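Local coordinates for probable 3-hydroxybutyryl-CoA dehydrogenase (Escherichia coli, PDB 3MOG), which catalyses the NAD-dependent oxidation of 3-hydroxyadipyl-CoA to 3-oxoadipyl-CoA in phenylacetate degradation, working as a homotrimer, at residues C[79-90]-C[102-111]; C[5-13]-C[29-40]. All coordinates share one frame; numbering follows the deposited sequence.

Contact 1 of 2, residues C[79-90]-C[102-111]; sequences IHALAAADLVIE and LFAQLAEVCP
Val109, on the last turn of helix 102-109, pushes its CG1 methyl into the 3-10 turn 79-83, reaching 3.3 Å from Ile79 O. The chi1 of 164° sets CG1 opposite the backbone N, where it also meets Ala83 CB. Close by, the chain leaves the helix at Cys110, and the two backbones come within 4.4 Å between the CA atoms of Ala83 and Cys110; Pro111 CD then rests 3.4 Å from Ala83 O. The buried side is built by Leu106, whose two methyls divide the work: CD2 touches Leu82 CD1 at 3.8 Å, and CD1 meets Val88 CG1 on the strand. Further along, the aliphatic part of Glu90 packs on the helix, its CG 3.6 Å from Leu102 CD2 and its CB obliquely placed against Phe103 CE2. A bend at chi2 (-79°) turns the carboxylate aside. The outer side is looser: Val109 CG2 sits over one face of the exposed His80 imidazole, 4.0 Å from ND1, and the extended Gln105 brings only OE1 near Ile79 CD1. Apolar carbons, packed on one another and on backbone carbonyls, carry most of this contact, so strand 87-90 and its following helix are held in their beta-alpha-beta unit chiefly by shape and apolar burial, with the Glu90 carboxylate turned to Ala92 N, just past its own strand, and to Thr118 OG1 on the neighbouring strand 115-118.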
loop_
_atom_site.group_PDB
_atom_site.type_symbol
_atom_site.label_atom_id
_atom_site.label_comp_id
_atom_site.label_asym_id
_atom_site.label_seq_id
_atom_site.Cartn_x
_atom_site.Cartn_y
_atom_site.Cartn_z
ATOM N N ILE C 79 38.439 1.861 -23.683
ATOM C CA ILE C 79 37.342 2.841 -23.530
ATOM C C ILE C 79 37.660 4.190 -24.165
ATOM O O ILE C 79 36.749 4.934 -24.538
ATOM C CB ILE C 79 36.977 3.116 -22.039
ATOM C CG1 ILE C 79 37.730 2.176 -21.079
ATOM C CG2 ILE C 79 35.457 3.097 -21.844
ATOM C CD1 ILE C 79 39.079 2.739 -20.560
ATOM N N HIS C 80 38.955 4.485 -24.282
ATOM C CA HIS C 80 39.434 5.737 -24.853
ATOM C C HIS C 80 39.207 5.836 -26.349
ATOM O O HIS C 80 39.133 6.938 -26.883
ATOM C CB HIS C 80 40.911 5.955 -24.523
ATOM C CG HIS C 80 41.156 6.301 -23.090
ATOM N ND1 HIS C 80 41.068 7.591 -22.613
ATOM C CD2 HIS C 80 41.477 5.524 -22.027
ATOM C CE1 HIS C 80 41.323 7.594 -21.316
ATOM N NE2 HIS C 80 41.579 6.354 -20.936
ATOM N N ALA C 81 39.083 4.688 -27.012
ATOM C CA ALA C 81 38.761 4.647 -28.440
ATOM C C ALA C 81 37.378 5.230 -28.729
ATOM O O ALA C 81 37.132 5.728 -29.829
ATOM C CB ALA C 81 38.872 3.228 -28.983
ATOM N N LEU C 82 36.492 5.209 -27.733
ATOM C CA LEU C 82 35.159 5.805 -27.882
ATOM C C LEU C 82 35.142 7.348 -27.846
ATOM O O LEU C 82 34.062 7.955 -27.844
ATOM C CB LEU C 82 34.170 5.246 -26.843
ATOM C CG LEU C 82 34.090 3.764 -26.467
ATOM C CD1 LEU C 82 32.858 3.555 -25.592
ATOM C CD2 LEU C 82 34.036 2.843 -27.669
ATOM N N ALA C 83 36.319 7.980 -27.831
ATOM C CA ALA C 83 36.406 9.450 -27.892
ATOM C C ALA C 83 35.946 10.010 -29.244
ATOM O O ALA C 83 35.509 11.157 -29.333
ATOM C CB ALA C 83 37.810 9.926 -27.580
ATOM N N ALA C 84 36.051 9.185 -30.280
ATOM C CA ALA C 84 35.625 9.545 -31.631
ATOM C C ALA C 84 34.095 9.466 -31.865
ATOM O O ALA C 84 33.585 10.019 -32.853
ATOM C CB ALA C 84 36.366 8.683 -32.645
ATOM N N ALA C 85 33.375 8.791 -30.965
ATOM C CA ALA C 85 31.930 8.553 -31.139
ATOM C C ALA C 85 31.080 9.796 -30.917
ATOM O O ALA C 85 31.301 10.548 -29.966
ATOM C CB ALA C 85 31.464 7.438 -30.227
ATOM N N ASP C 86 30.113 10.000 -31.810
ATOM C CA ASP C 86 29.089 11.042 -31.660
ATOM C C ASP C 86 27.915 10.567 -30.806
ATOM O O ASP C 86 27.138 11.383 -30.298
ATOM C CB ASP C 86 28.548 11.436 -33.029
ATOM C CG ASP C 86 29.634 11.897 -33.970
ATOM O OD1 ASP C 86 30.476 12.730 -33.555
ATOM O OD2 ASP C 86 29.638 11.421 -35.123
ATOM N N LEU C 87 27.774 9.242 -30.702
ATOM C CA LEU C 87 26.704 8.606 -29.945
ATOM C C LEU C 87 27.241 7.343 -29.299
ATOM O O LEU C 87 27.881 6.519 -29.949
ATOM C CB LEU C 87 25.490 8.266 -30.834
ATOM C CG LEU C 87 24.406 7.366 -30.208
ATOM C CD1 LEU C 87 23.717 8.033 -29.024
ATOM C CD2 LEU C 87 23.371 6.895 -31.192
ATOM N N VAL C 88 26.985 7.221 -28.007
ATOM C CA VAL C 88 27.248 6.005 -27.284
ATOM C C VAL C 88 25.914 5.421 -26.844
ATOM O O VAL C 88 25.068 6.133 -26.268
ATOM C CB VAL C 88 28.131 6.251 -26.048
ATOM C CG1 VAL C 88 28.386 4.947 -25.326
ATOM C CG2 VAL C 88 29.448 6.881 -26.448
ATOM N N ILE C 89 25.722 4.134 -27.132
ATOM C CA ILE C 89 24.555 3.404 -26.652
ATOM C C ILE C 89 25.029 2.296 -25.706
ATOM O O ILE C 89 25.636 1.323 -26.135
ATOM C CB ILE C 89 23.733 2.809 -27.806
ATOM C CG1 ILE C 89 23.332 3.898 -28.798
ATOM C CG2 ILE C 89 22.479 2.094 -27.280
ATOM C CD1 ILE C 89 22.789 3.353 -30.109
ATOM N N GLU C 90 24.733 2.463 -24.426
ATOM C CA GLU C 90 25.155 1.539 -23.376
ATOM C C GLU C 90 24.120 0.437 -23.187
ATOM O O GLU C 90 22.946 0.712 -23.004
ATOM C CB GLU C 90 25.344 2.325 -22.067
ATOM C CG GLU C 90 25.823 1.519 -20.885
ATOM C CD GLU C 90 24.725 0.701 -20.218
ATOM O OE1 GLU C 90 23.611 1.232 -19.999
ATOM O OE2 GLU C 90 24.983 -0.484 -19.936
ATOM N N LEU C 102 30.185 3.840 -15.277
ATOM C CA LEU C 102 30.426 3.836 -16.721
ATOM C C LEU C 102 30.221 5.217 -17.336
ATOM O O LEU C 102 31.059 5.678 -18.110
ATOM C CB LEU C 102 29.540 2.799 -17.419
ATOM C CG LEU C 102 29.680 2.472 -18.915
ATOM C CD1 LEU C 102 31.131 2.424 -19.409
ATOM C CD2 LEU C 102 29.008 1.137 -19.180
ATOM N N PHE C 103 29.125 5.882 -16.978
ATOM C CA PHE C 103 28.785 7.170 -17.592
ATOM C C PHE C 103 29.682 8.301 -17.115
ATOM O O PHE C 103 29.939 9.253 -17.859
ATOM C CB PHE C 103 27.304 7.510 -17.392
ATOM C CG PHE C 103 26.403 6.948 -18.460
ATOM C CD1 PHE C 103 25.859 7.779 -19.431
ATOM C CD2 PHE C 103 26.096 5.587 -18.492
ATOM C CE1 PHE C 103 25.024 7.268 -20.410
ATOM C CE2 PHE C 103 25.273 5.066 -19.469
ATOM C CZ PHE C 103 24.734 5.905 -20.438
ATOM N N ALA C 104 30.165 8.173 -15.881
ATOM C CA ALA C 104 31.186 9.065 -15.342
ATOM C C ALA C 104 32.476 8.963 -16.166
ATOM O O ALA C 104 33.071 9.979 -16.534
ATOM C CB ALA C 104 31.454 8.740 -13.878
ATOM N N GLN C 105 32.882 7.735 -16.477
ATOM C CA GLN C 105 34.054 7.499 -17.314
ATOM C C GLN C 105 33.896 8.036 -18.750
ATOM O O GLN C 105 34.849 8.568 -19.318
ATOM C CB GLN C 105 34.409 6.012 -17.318
ATOM C CG GLN C 105 35.887 5.738 -17.575
ATOM C CD GLN C 105 36.274 4.271 -17.402
ATOM O OE1 GLN C 105 37.453 3.921 -17.479
ATOM N NE2 GLN C 105 35.283 3.408 -17.170
ATOM N N LEU C 106 32.695 7.911 -19.322
ATOM C CA LEU C 106 32.427 8.404 -20.679
ATOM C C LEU C 106 32.318 9.921 -20.740
ATOM O O LEU C 106 32.466 10.511 -21.805
ATOM C CB LEU C 106 31.144 7.791 -21.242
ATOM C CG LEU C 106 31.025 6.281 -21.445
ATOM C CD1 LEU C 106 29.561 5.949 -21.609
ATOM C CD2 LEU C 106 31.815 5.802 -22.658
ATOM N N ALA C 107 32.041 10.551 -19.604
ATOM C CA ALA C 107 31.996 12.013 -19.540
ATOM C C ALA C 107 33.367 12.662 -19.794
ATOM O O ALA C 107 33.444 13.697 -20.461
ATOM C CB ALA C 107 31.401 12.483 -18.221
ATOM N N GLU C 108 34.435 12.042 -19.286
ATOM C CA GLU C 108 35.813 12.523 -19.536
ATOM C C GLU C 108 36.410 12.085 -20.867
ATOM O O GLU C 108 37.052 12.890 -21.540
ATOM C CB GLU C 108 36.780 12.190 -18.391
ATOM C CG GLU C 108 36.272 11.214 -17.353
ATOM C CD GLU C 108 36.424 11.780 -15.955
ATOM O OE1 GLU C 108 36.076 12.969 -15.764
ATOM O OE2 GLU C 108 36.888 11.050 -15.052
ATOM N N VAL C 109 36.196 10.817 -21.223
ATOM C CA VAL C 109 36.649 10.233 -22.496
ATOM C C VAL C 109 36.115 10.986 -23.730
ATOM O O VAL C 109 36.888 11.366 -24.600
ATOM C CB VAL C 109 36.294 8.709 -22.569
ATOM C CG1 VAL C 109 36.395 8.168 -23.992
ATOM C CG2 VAL C 109 37.180 7.899 -21.627
ATOM N N CYS C 110 34.806 11.232 -23.764
ATOM C CA CYS C 110 34.125 11.814 -24.930
ATOM C C CYS C 110 33.993 13.336 -24.840
ATOM O O CYS C 110 34.001 13.886 -23.736
ATOM C CB CYS C 110 32.717 11.214 -25.057
ATOM S SG CYS C 110 32.653 9.434 -24.904
ATOM N N PRO C 111 33.857 14.021 -26.002
ATOM C CA PRO C 111 33.451 15.437 -25.998
ATOM C C PRO C 111 32.090 15.669 -25.315
ATOM O O PRO C 111 31.256 14.763 -25.280
ATOM C CB PRO C 111 33.364 15.793 -27.496
ATOM C CG PRO C 111 33.536 14.510 -28.248
ATOM C CD PRO C 111 34.276 13.586 -27.348
#

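Contact 2 of 2, residues C[5-13]-C[29-40]; sequences VQTVAVIGS and HQVLLYDISAEA
His29 turns the edge of its imidazole to the chain entering strand 8-11: ND1 donates to Gln6 O at 2.7 Å, almost exactly in the ring plane, and CE1 lies 3.2 Å from Val5 O. With CG anti to its own carbonyl carbon (chi1 -60°), the ring is brought edge-on to the carbonyls of Val5 and Gln6, and Val8 CG2 packs obliquely on it; Trp176 meets the same ring at a steep angle. An alanine here would remove the imidazole, which would probably leave Gln6 O without its ND1 donor and open a gap between Val8 and Trp176. A water accepts from Gln30 N and more weakly touches Gln6. Beyond it the strands run parallel, joined by five backbone bonds from Val8 N to Gln30 O through Gly12 N to Tyr34 O.

On one face Val10 divides its branches, CG1 meeting Leu33 CD1 at 3.8 Å and CG2 meeting Val31 CG1; this face is covered by helices 15-26 and 38-57. On the other, Ile11 and Tyr34 lie side by side. The tyrosine CG is anti to the backbone N (chi1 170°), which lays the ring edge beside the isoleucine, Tyr34 CD1 3.6 Å from Ile11 CG2. Gly12 has backbone angles that would jam a CB against the preceding carbonyl. Next to it, Ser13 OG stands between its backbone N and carbonyl carbon (chi1 64°) and donates to the anti lone pair of Asp35 OD2 at 2.7 Å, with Ala40 CB alongside. A glycine-rich turn after the first strand and an aspartate ending the second, joined through helix 15-26, are characteristic of the Rossmann NAD-binding fold, in which such an acid commonly receives the adenosine ribose.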
loop_
_atom_site.group_PDB
_atom_site.type_symbol
_atom_site.label_atom_id
_atom_site.label_comp_id
_atom_site.label_asym_id
_atom_site.label_seq_id
_atom_site.Cartn_x
_atom_site.Cartn_y
_atom_site.Cartn_z
ATOM N N VAL C 5 25.398 12.587 -36.604
ATOM C CA VAL C 5 25.874 11.374 -35.946
ATOM C C VAL C 5 26.536 10.506 -36.995
ATOM O O VAL C 5 25.902 10.085 -37.966
ATOM C CB VAL C 5 24.746 10.589 -35.222
ATOM C CG1 VAL C 5 25.232 9.208 -34.774
ATOM C CG2 VAL C 5 24.238 11.370 -34.025
ATOM N N GLN C 6 27.825 10.262 -36.795
ATOM C CA GLN C 6 28.593 9.419 -37.688
ATOM C C GLN C 6 28.984 8.131 -36.961
ATOM O O GLN C 6 28.361 7.093 -37.162
ATOM C CB GLN C 6 29.830 10.171 -38.200
ATOM C CG GLN C 6 30.283 9.751 -39.589
ATOM C CD GLN C 6 29.260 10.088 -40.664
ATOM O OE1 GLN C 6 29.054 11.257 -40.992
ATOM N NE2 GLN C 6 28.615 9.061 -41.217
ATOM N N THR C 7 29.997 8.210 -36.104
ATOM C CA THR C 7 30.503 7.037 -35.410
ATOM C C THR C 7 29.667 6.758 -34.171
ATOM O O THR C 7 29.517 7.620 -33.299
ATOM C CB THR C 7 31.997 7.208 -35.045
ATOM O OG1 THR C 7 32.729 7.511 -36.231
ATOM C CG2 THR C 7 32.580 5.931 -34.425
ATOM N N VAL C 8 29.127 5.546 -34.107
ATOM C CA VAL C 8 28.318 5.105 -32.981
ATOM C C VAL C 8 29.117 4.097 -32.149
ATOM O O VAL C 8 29.736 3.191 -32.697
ATOM C CB VAL C 8 26.989 4.457 -33.465
ATOM C CG1 VAL C 8 26.149 3.964 -32.289
ATOM C CG2 VAL C 8 26.194 5.448 -34.327
ATOM N N ALA C 9 29.113 4.283 -30.832
ATOM C CA ALA C 9 29.688 3.322 -29.912
ATOM C C ALA C 9 28.574 2.568 -29.222
ATOM O O ALA C 9 27.626 3.167 -28.730
ATOM C CB ALA C 9 30.554 4.022 -28.877
ATOM N N VAL C 10 28.697 1.251 -29.194
ATOM C CA VAL C 10 27.762 0.393 -28.509
ATOM C C VAL C 10 28.543 -0.305 -27.382
ATOM O O VAL C 10 29.581 -0.939 -27.630
ATOM C CB VAL C 10 27.150 -0.650 -29.475
ATOM C CG1 VAL C 10 26.323 -1.659 -28.713
ATOM C CG2 VAL C 10 26.308 0.017 -30.561
ATOM N N ILE C 11 28.068 -0.167 -26.149
ATOM C CA ILE C 11 28.754 -0.770 -25.007
ATOM C C ILE C 11 28.029 -2.021 -24.551
ATOM O O ILE C 11 26.889 -1.955 -24.082
ATOM C CB ILE C 11 28.868 0.198 -23.827
ATOM C CG1 ILE C 11 29.554 1.491 -24.255
ATOM C CG2 ILE C 11 29.620 -0.464 -22.651
ATOM C CD1 ILE C 11 29.803 2.452 -23.100
ATOM N N GLY C 12 28.694 -3.161 -24.692
ATOM C CA GLY C 12 28.125 -4.439 -24.296
ATOM C C GLY C 12 28.089 -5.375 -25.476
ATOM O O GLY C 12 27.846 -4.943 -26.597
ATOM N N SER C 13 28.321 -6.660 -25.215
ATOM C CA SER C 13 28.396 -7.684 -26.253
ATOM C C SER C 13 27.282 -8.728 -26.153
ATOM O O SER C 13 27.309 -9.732 -26.873
ATOM C CB SER C 13 29.762 -8.382 -26.198
ATOM O OG SER C 13 29.930 -9.075 -24.968
ATOM N N HIS C 29 26.812 3.442 -40.404
ATOM C CA HIS C 29 27.620 3.955 -39.309
ATOM C C HIS C 29 28.793 3.056 -38.978
ATOM O O HIS C 29 28.657 1.835 -38.897
ATOM C CB HIS C 29 26.769 4.180 -38.056
ATOM C CG HIS C 29 25.667 5.166 -38.263
ATOM N ND1 HIS C 29 25.810 6.506 -37.988
ATOM C CD2 HIS C 29 24.415 5.015 -38.755
ATOM C CE1 HIS C 29 24.689 7.138 -38.282
ATOM N NE2 HIS C 29 23.828 6.257 -38.757
ATOM N N GLN C 30 29.945 3.688 -38.790
ATOM C CA GLN C 30 31.086 3.052 -38.164
ATOM C C GLN C 30 30.694 2.759 -36.710
ATOM O O GLN C 30 30.267 3.661 -35.982
ATOM C CB GLN C 30 32.308 3.978 -38.265
ATOM C CG GLN C 30 33.572 3.460 -37.596
ATOM C CD GLN C 30 34.793 3.601 -38.491
ATOM O OE1 GLN C 30 35.803 4.199 -38.101
ATOM N NE2 GLN C 30 34.708 3.038 -39.702
ATOM N N VAL C 31 30.794 1.493 -36.312
ATOM C CA VAL C 31 30.394 1.080 -34.971
ATOM C C VAL C 31 31.565 0.580 -34.133
ATOM O O VAL C 31 32.211 -0.408 -34.476
ATOM C CB VAL C 31 29.263 0.019 -34.985
ATOM C CG1 VAL C 31 28.912 -0.435 -33.555
ATOM C CG2 VAL C 31 28.031 0.573 -35.681
ATOM N N LEU C 32 31.825 1.280 -33.032
ATOM C CA LEU C 32 32.789 0.823 -32.044
ATOM C C LEU C 32 32.062 -0.046 -31.032
ATOM O O LEU C 32 31.311 0.460 -30.204
ATOM C CB LEU C 32 33.451 2.018 -31.355
ATOM C CG LEU C 32 34.208 3.001 -32.265
ATOM C CD1 LEU C 32 34.588 4.260 -31.517
ATOM C CD2 LEU C 32 35.441 2.376 -32.889
ATOM N N LEU C 33 32.259 -1.354 -31.121
ATOM C CA LEU C 33 31.637 -2.281 -30.187
ATOM C C LEU C 33 32.584 -2.564 -29.006
ATOM O O LEU C 33 33.595 -3.244 -29.163
ATOM C CB LEU C 33 31.237 -3.577 -30.903
ATOM C CG LEU C 33 30.428 -4.653 -30.153
ATOM C CD1 LEU C 33 29.057 -4.148 -29.667
ATOM C CD2 LEU C 33 30.235 -5.846 -31.066
ATOM N N TYR C 34 32.249 -2.029 -27.836
ATOM C CA TYR C 34 33.120 -2.066 -26.667
ATOM C C TYR C 34 32.705 -3.090 -25.622
ATOM O O TYR C 34 31.547 -3.136 -25.207
ATOM C CB TYR C 34 33.203 -0.679 -26.007
ATOM C CG TYR C 34 33.899 -0.671 -24.651
ATOM C CD1 TYR C 34 33.166 -0.573 -23.464
ATOM C CD2 TYR C 34 35.291 -0.771 -24.555
ATOM C CE1 TYR C 34 33.795 -0.571 -22.224
ATOM C CE2 TYR C 34 35.932 -0.768 -23.306
ATOM C CZ TYR C 34 35.176 -0.668 -22.154
ATOM O OH TYR C 34 35.797 -0.670 -20.927
ATOM N N ASP C 35 33.681 -3.892 -25.203
ATOM C CA ASP C 35 33.598 -4.768 -24.039
ATOM C C ASP C 35 35.036 -5.010 -23.579
ATOM O O ASP C 35 35.964 -4.933 -24.395
ATOM C CB ASP C 35 32.934 -6.096 -24.403
ATOM C CG ASP C 35 32.425 -6.857 -23.189
ATOM O OD1 ASP C 35 32.783 -6.509 -22.042
ATOM O OD2 ASP C 35 31.654 -7.816 -23.386
ATOM N N ILE C 36 35.219 -5.296 -22.286
ATOM C CA ILE C 36 36.557 -5.584 -21.744
ATOM C C ILE C 36 37.113 -6.949 -22.183
ATOM O O ILE C 36 38.330 -7.134 -22.250
ATOM C CB ILE C 36 36.624 -5.459 -20.199
ATOM C CG1 ILE C 36 35.507 -6.277 -19.536
ATOM C CG2 ILE C 36 36.584 -3.978 -19.770
ATOM C CD1 ILE C 36 35.888 -6.862 -18.187
ATOM N N SER C 37 36.223 -7.891 -22.482
ATOM C CA SER C 37 36.613 -9.224 -22.942
ATOM C C SER C 37 36.637 -9.292 -24.474
ATOM O O SER C 37 35.612 -9.066 -25.136
ATOM C CB SER C 37 35.670 -10.283 -22.365
ATOM O OG SER C 37 35.882 -11.537 -22.984
ATOM N N ALA C 38 37.813 -9.598 -25.026
ATOM C CA ALA C 38 38.007 -9.708 -26.475
ATOM C C ALA C 38 37.370 -10.971 -27.071
ATOM O O ALA C 38 36.975 -10.974 -28.243
ATOM C CB ALA C 38 39.498 -9.632 -26.828
ATOM N N GLU C 39 37.277 -12.027 -26.258
ATOM C CA GLU C 39 36.594 -13.273 -26.621
ATOM C C GLU C 39 35.106 -13.013 -26.814
ATOM O O GLU C 39 34.499 -13.525 -27.756
ATOM C CB GLU C 39 36.745 -14.346 -25.526
ATOM C CG GLU C 39 38.145 -14.509 -24.940
ATOM C CD GLU C 39 38.118 -14.845 -23.453
ATOM O OE1 GLU C 39 37.484 -15.856 -23.066
ATOM O OE2 GLU C 39 38.731 -14.089 -22.669
ATOM N N ALA C 40 34.533 -12.235 -25.891
ATOM C CA ALA C 40 33.114 -11.901 -25.904
ATOM C C ALA C 40 32.782 -11.141 -27.187
ATOM O O ALA C 40 31.822 -11.484 -27.876
ATOM C CB ALA C 40 32.742 -11.095 -24.676
HETATM O O HOH W 1 30.076 6.449 -39.506
#

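Overall arrangement
Contacts 1 and 2 share one parallel part of the NAD-binding domain's sheet, their centres about 11 Å apart. Strands 8-11 and 87-90 are neighbours, probably hydrogen-bonded from Ile89 N to Ala9 O and from Ala9 N to Leu87 O, each at 2.7 Å. The 3-10 turn of contact 1 also lies against strand 31-34 of contact 2: Ile79 CG1 comes 3.4 Å from Tyr34 OH, and Leu82 packs on Leu32. Thus the apolar layer on the sheet face of Ile11 and Tyr34 continues into that around Leu106, which itself touches Ile11. The Glu90 side chain comes close to the glycine-rich turn that begins at Gly12 but makes no contact with it, so the Gly12 end of contact 2 and the Glu90 end of contact 1 probably lie near the NAD site.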